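Local coordinates for protein pectinesterase A (Erwinia chrysanthemi, PDB 2NTP) that hydrolyses the methyl esters of pectin, releasing methanol and de-esterified polygalacturonate, probably as the first step in maceration and soft-rotting of plant tissue, at residues S204-Q216 and D258-T270. Residues are numbered along the deposited sequence; the frame is centred on the assembly and turned at random.
With ADA (alpha-D-galactopyranuronic acid), chain C.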
loop_
_atom_site.group_PDB
_atom_site.type_symbol
_atom_site.label_atom_id
_atom_site.label_comp_id
_atom_site.label_asym_id
_atom_site.label_seq_id
_atom_site.Cartn_x
_atom_site.Cartn_y
_atom_site.Cartn_z
ATOM N N SER A 204 -14.303 -10.112 -4.981
ATOM C CA SER A 204 -13.330 -9.482 -5.879
ATOM C C SER A 204 -12.050 -9.033 -5.171
ATOM O O SER A 204 -10.978 -9.043 -5.771
ATOM C CB SER A 204 -13.959 -8.298 -6.624
ATOM O OG SER A 204 -14.731 -8.738 -7.731
ATOM N N GLY A 205 -12.154 -8.625 -3.908
ATOM C CA GLY A 205 -10.950 -8.236 -3.172
ATOM C C GLY A 205 -11.167 -7.745 -1.762
ATOM O O GLY A 205 -12.264 -7.868 -1.212
ATOM N N TYR A 206 -10.098 -7.201 -1.184
ATOM C CA TYR A 206 -10.079 -6.718 0.201
ATOM C C TYR A 206 -9.196 -5.481 0.229
ATOM O O TYR A 206 -8.063 -5.502 -0.266
ATOM C CB TYR A 206 -9.516 -7.787 1.159
ATOM C CG TYR A 206 -10.015 -9.184 0.853
ATOM C CD1 TYR A 206 -9.341 -9.993 -0.063
ATOM C CD2 TYR A 206 -11.180 -9.681 1.443
ATOM C CE1 TYR A 206 -9.804 -11.264 -0.378
ATOM C CE2 TYR A 206 -11.653 -10.966 1.133
ATOM C CZ TYR A 206 -10.946 -11.745 0.222
ATOM O OH TYR A 206 -11.381 -13.007 -0.117
ATOM N N LEU A 207 -9.709 -4.400 0.799
ATOM C CA LEU A 207 -8.954 -3.145 0.844
ATOM C C LEU A 207 -7.685 -3.303 1.664
ATOM O O LEU A 207 -6.620 -2.828 1.276
ATOM C CB LEU A 207 -9.792 -2.016 1.446
ATOM C CG LEU A 207 -10.699 -1.217 0.508
ATOM C CD1 LEU A 207 -11.778 -2.076 -0.119
ATOM C CD2 LEU A 207 -11.315 -0.056 1.271
ATOM N N THR A 208 -7.808 -3.967 2.809
ATOM C CA THR A 208 -6.683 -4.066 3.730
ATOM C C THR A 208 -6.420 -5.489 4.187
ATOM O O THR A 208 -7.328 -6.314 4.246
ATOM C CB THR A 208 -6.864 -3.165 4.975
ATOM O OG1 THR A 208 -7.935 -3.660 5.793
ATOM C CG2 THR A 208 -7.158 -1.718 4.565
ATOM N N ALA A 209 -5.160 -5.755 4.509
ATOM C CA ALA A 209 -4.770 -7.012 5.142
ATOM C C ALA A 209 -3.687 -6.689 6.167
ATOM O O ALA A 209 -2.495 -6.889 5.907
ATOM C CB ALA A 209 -4.281 -8.024 4.109
ATOM N N PRO A 210 -4.099 -6.154 7.331
ATOM C CA PRO A 210 -3.129 -5.762 8.353
ATOM C C PRO A 210 -2.529 -6.970 9.064
ATOM O O PRO A 210 -3.226 -7.968 9.297
ATOM C CB PRO A 210 -3.968 -4.930 9.323
ATOM C CG PRO A 210 -5.336 -5.525 9.219
ATOM C CD PRO A 210 -5.488 -5.895 7.766
ATOM N N SER A 211 -1.238 -6.873 9.376
ATOM C CA SER A 211 -0.518 -7.905 10.125
ATOM C C SER A 211 0.051 -7.325 11.418
ATOM O O SER A 211 1.014 -7.858 11.986
ATOM C CB SER A 211 0.603 -8.474 9.268
ATOM O OG SER A 211 1.422 -7.428 8.771
ATOM N N THR A 212 -0.571 -6.243 11.875
ATOM C CA THR A 212 -0.131 -5.475 13.036
ATOM C C THR A 212 0.087 -6.401 14.233
ATOM O O THR A 212 -0.815 -7.150 14.596
ATOM C CB THR A 212 -1.207 -4.434 13.440
ATOM O OG1 THR A 212 -1.903 -3.959 12.278
ATOM C CG2 THR A 212 -0.579 -3.259 14.193
ATOM N N ASN A 213 1.276 -6.352 14.832
ATOM C CA ASN A 213 1.523 -7.113 16.060
ATOM C C ASN A 213 0.555 -6.675 17.159
ATOM O O ASN A 213 0.253 -5.491 17.289
ATOM C CB ASN A 213 2.966 -6.945 16.533
ATOM C CG ASN A 213 3.263 -7.745 17.795
ATOM O OD1 ASN A 213 3.250 -7.200 18.901
ATOM N ND2 ASN A 213 3.508 -9.042 17.639
ATOM N N ILE A 214 0.081 -7.636 17.952
ATOM C CA ILE A 214 -0.914 -7.361 18.992
ATOM C C ILE A 214 -0.475 -6.278 19.996
ATOM O O ILE A 214 -1.315 -5.552 20.528
ATOM C CB ILE A 214 -1.357 -8.671 19.723
ATOM C CG1 ILE A 214 -2.571 -8.427 20.637
ATOM C CG2 ILE A 214 -0.183 -9.309 20.472
ATOM C CD1 ILE A 214 -3.819 -7.884 19.908
ATOM N N ASN A 215 0.833 -6.158 20.216
ATOM C CA ASN A 215 1.382 -5.183 21.167
ATOM C C ASN A 215 1.604 -3.790 20.579
ATOM O O ASN A 215 1.951 -2.853 21.303
ATOM C CB ASN A 215 2.682 -5.708 21.786
ATOM C CG ASN A 215 2.469 -6.954 22.621
ATOM O OD1 ASN A 215 1.530 -7.034 23.413
ATOM N ND2 ASN A 215 3.348 -7.934 22.448
ATOM N N GLN A 216 1.408 -3.666 19.268
ATOM C CA GLN A 216 1.516 -2.389 18.579
ATOM C C GLN A 216 0.167 -1.681 18.609
ATOM O O GLN A 216 -0.853 -2.257 18.226
ATOM C CB GLN A 216 1.985 -2.598 17.138
ATOM C CG GLN A 216 2.206 -1.314 16.360
ATOM C CD GLN A 216 2.861 -1.568 15.022
ATOM O OE1 GLN A 216 3.949 -2.138 14.953
ATOM N NE2 GLN A 216 2.204 -1.139 13.946
ATOM N N ASP A 258 2.053 -16.210 11.732
ATOM C CA ASP A 258 2.359 -15.564 13.009
ATOM C C ASP A 258 1.092 -15.423 13.863
ATOM O O ASP A 258 0.193 -14.680 13.498
ATOM C CB ASP A 258 2.997 -14.192 12.748
ATOM C CG ASP A 258 3.466 -13.490 14.024
ATOM O OD1 ASP A 258 3.200 -13.982 15.140
ATOM O OD2 ASP A 258 4.115 -12.429 13.897
ATOM N N PRO A 259 1.019 -16.133 15.011
ATOM C CA PRO A 259 -0.214 -16.056 15.814
ATOM C C PRO A 259 -0.484 -14.662 16.390
ATOM O O PRO A 259 -1.643 -14.306 16.634
ATOM C CB PRO A 259 0.036 -17.052 16.960
ATOM C CG PRO A 259 1.212 -17.864 16.539
ATOM C CD PRO A 259 2.028 -17.016 15.625
ATOM N N ASN A 260 0.575 -13.885 16.594
ATOM C CA ASN A 260 0.476 -12.595 17.267
ATOM C C ASN A 260 0.309 -11.401 16.333
ATOM O O ASN A 260 0.249 -10.252 16.787
ATOM C CB ASN A 260 1.680 -12.377 18.184
ATOM C CG ASN A 260 1.747 -13.398 19.299
ATOM O OD1 ASN A 260 0.770 -13.618 20.019
ATOM N ND2 ASN A 260 2.903 -14.031 19.446
ATOM N N ALA A 261 0.242 -11.678 15.033
ATOM C CA ALA A 261 -0.055 -10.658 14.040
ATOM C C ALA A 261 -1.573 -10.512 13.950
ATOM O O ALA A 261 -2.219 -11.067 13.058
ATOM C CB ALA A 261 0.543 -11.039 12.698
ATOM N N ILE A 262 -2.131 -9.788 14.914
ATOM C CA ILE A 262 -3.574 -9.594 15.025
ATOM C C ILE A 262 -3.863 -8.177 14.541
ATOM O O ILE A 262 -3.852 -7.207 15.310
ATOM C CB ILE A 262 -4.081 -9.875 16.465
ATOM C CG1 ILE A 262 -3.864 -11.355 16.821
ATOM C CG2 ILE A 262 -5.557 -9.520 16.611
ATOM C CD1 ILE A 262 -3.778 -11.634 18.310
ATOM N N GLY A 263 -4.102 -8.080 13.236
ATOM C CA GLY A 263 -4.084 -6.801 12.535
ATOM C C GLY A 263 -5.150 -5.815 12.950
ATOM O O GLY A 263 -6.224 -6.205 13.411
ATOM N N GLN A 264 -4.831 -4.533 12.791
ATOM C CA GLN A 264 -5.779 -3.456 13.037
ATOM C C GLN A 264 -6.051 -2.677 11.759
ATOM O O GLN A 264 -5.119 -2.238 11.088
ATOM C CB GLN A 264 -5.262 -2.500 14.122
ATOM C CG GLN A 264 -6.194 -1.312 14.390
ATOM C CD GLN A 264 -5.532 -0.227 15.218
ATOM O OE1 GLN A 264 -4.864 0.661 14.685
ATOM N NE2 GLN A 264 -5.720 -0.295 16.535
ATOM N N THR A 265 -7.332 -2.525 11.431
ATOM C CA THR A 265 -7.772 -1.553 10.434
ATOM C C THR A 265 -8.934 -0.789 11.038
ATOM O O THR A 265 -9.930 -1.393 11.458
ATOM C CB THR A 265 -8.237 -2.209 9.117
ATOM O OG1 THR A 265 -7.152 -2.932 8.531
ATOM C CG2 THR A 265 -8.704 -1.147 8.132
ATOM N N VAL A 266 -8.790 0.534 11.097
ATOM C CA VAL A 266 -9.851 1.402 11.605
ATOM C C VAL A 266 -10.206 2.450 10.555
ATOM O O VAL A 266 -9.320 3.137 10.031
ATOM C CB VAL A 266 -9.453 2.083 12.935
ATOM C CG1 VAL A 266 -10.599 2.943 13.452
ATOM C CG2 VAL A 266 -9.066 1.037 13.980
ATOM N N PHE A 267 -11.498 2.538 10.239
ATOM C CA PHE A 267 -12.033 3.561 9.341
ATOM C C PHE A 267 -12.770 4.600 10.167
ATOM O O PHE A 267 -13.655 4.254 10.949
ATOM C CB PHE A 267 -13.011 2.957 8.329
ATOM C CG PHE A 267 -12.360 2.090 7.290
ATOM C CD1 PHE A 267 -12.198 0.723 7.507
ATOM C CD2 PHE A 267 -11.920 2.634 6.081
ATOM C CE1 PHE A 267 -11.597 -0.085 6.546
ATOM C CE2 PHE A 267 -11.318 1.831 5.115
ATOM C CZ PHE A 267 -11.158 0.469 5.349
ATOM N N LEU A 268 -12.414 5.869 9.981
ATOM C CA LEU A 268 -13.135 6.966 10.631
ATOM C C LEU A 268 -13.608 8.001 9.620
ATOM O O LEU A 268 -12.833 8.434 8.765
ATOM C CB LEU A 268 -12.284 7.640 11.709
ATOM C CG LEU A 268 -11.702 6.754 12.814
ATOM C CD1 LEU A 268 -10.235 6.467 12.513
ATOM C CD2 LEU A 268 -11.850 7.426 14.167
ATOM N N ASN A 269 -14.881 8.387 9.726
ATOM C CA ASN A 269 -15.464 9.440 8.880
ATOM C C ASN A 269 -15.176 9.228 7.388
ATOM O O ASN A 269 -14.783 10.159 6.670
ATOM C CB ASN A 269 -14.971 10.820 9.342
ATOM C CG ASN A 269 -15.324 11.111 10.797
ATOM O OD1 ASN A 269 -14.441 11.257 11.650
ATOM N ND2 ASN A 269 -16.619 11.191 11.085
ATOM N N THR A 270 -15.386 7.998 6.930
ATOM C CA THR A 270 -15.029 7.603 5.573
ATOM C C THR A 270 -16.259 7.156 4.780
ATOM O O THR A 270 -17.096 6.416 5.290
ATOM C CB THR A 270 -13.918 6.520 5.611
ATOM O OG1 THR A 270 -12.692 7.142 6.007
ATOM C CG2 THR A 270 -13.715 5.855 4.251
HETATM C C1 ADA C . -9.909 -18.322 -3.351
HETATM C C2 ADA C . -9.763 -17.402 -2.131
HETATM C C3 ADA C . -10.110 -15.958 -2.500
HETATM C C4 ADA C . -9.270 -15.495 -3.691
HETATM C C5 ADA C . -9.396 -16.473 -4.870
HETATM C C6 ADA C . -8.458 -16.083 -5.982
HETATM O O1 ADA C . -11.290 -18.461 -3.725
HETATM O O2 ADA C . -10.595 -17.854 -1.054
HETATM O O3 ADA C . -9.901 -15.086 -1.382
HETATM O O4 ADA C . -7.898 -15.334 -3.295
HETATM O O5 ADA C . -9.132 -17.829 -4.459
HETATM O O6B ADA C . -7.313 -16.592 -6.017
HETATM O O6A ADA C . -8.853 -15.254 -6.835
HETATM O O HOH W 1 -3.947 -10.089 11.238
HETATM O O HOH W 2 3.509 -10.033 14.966
#
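The Phe267 ring meets Leu207 at a slant, with Leu207 CD2 4.1 Å from Phe267 CZ; Leu241 and Ile222 also touch this ring. Tyr206, the other aromatic, binds substrate: it turns to the groove, where galacturonate O3 lies in the ring plane at its edge, hydrogen-bonded to Tyr206 OH at 2.8 Å. Farther along, Thr208 and Thr265 come tip to tip, Thr265 OG1 donating to Thr208 OG1 at 2.9 Å, while Thr208 OG1 is also bonded to Leu241 O. Pro210 crosses Thr265 at about a right angle, its CG 3.2 Å from Thr265 OG1. With OG1 turned beside its own backbone N (chi1 -33°), Thr212 accepts an almost straight bond from Gln264 N (168° at the hydrogen). One water accepts from Gly263 N and lies within bonding distance of Pro210 O and Ala261 O; another links Asn213 ND2 to Asp258 OD2. At the outer end, Ile214 N donates to Asn260 O at 2.9 Å, and the Ile214 and Ile262 side chains lie alongside each other. Strands 205-210 and 264-268 belong to different parallel sheets, whose side chains meet inside the right-handed parallel beta-helix typical of pectinesterases, beneath the substrate groove.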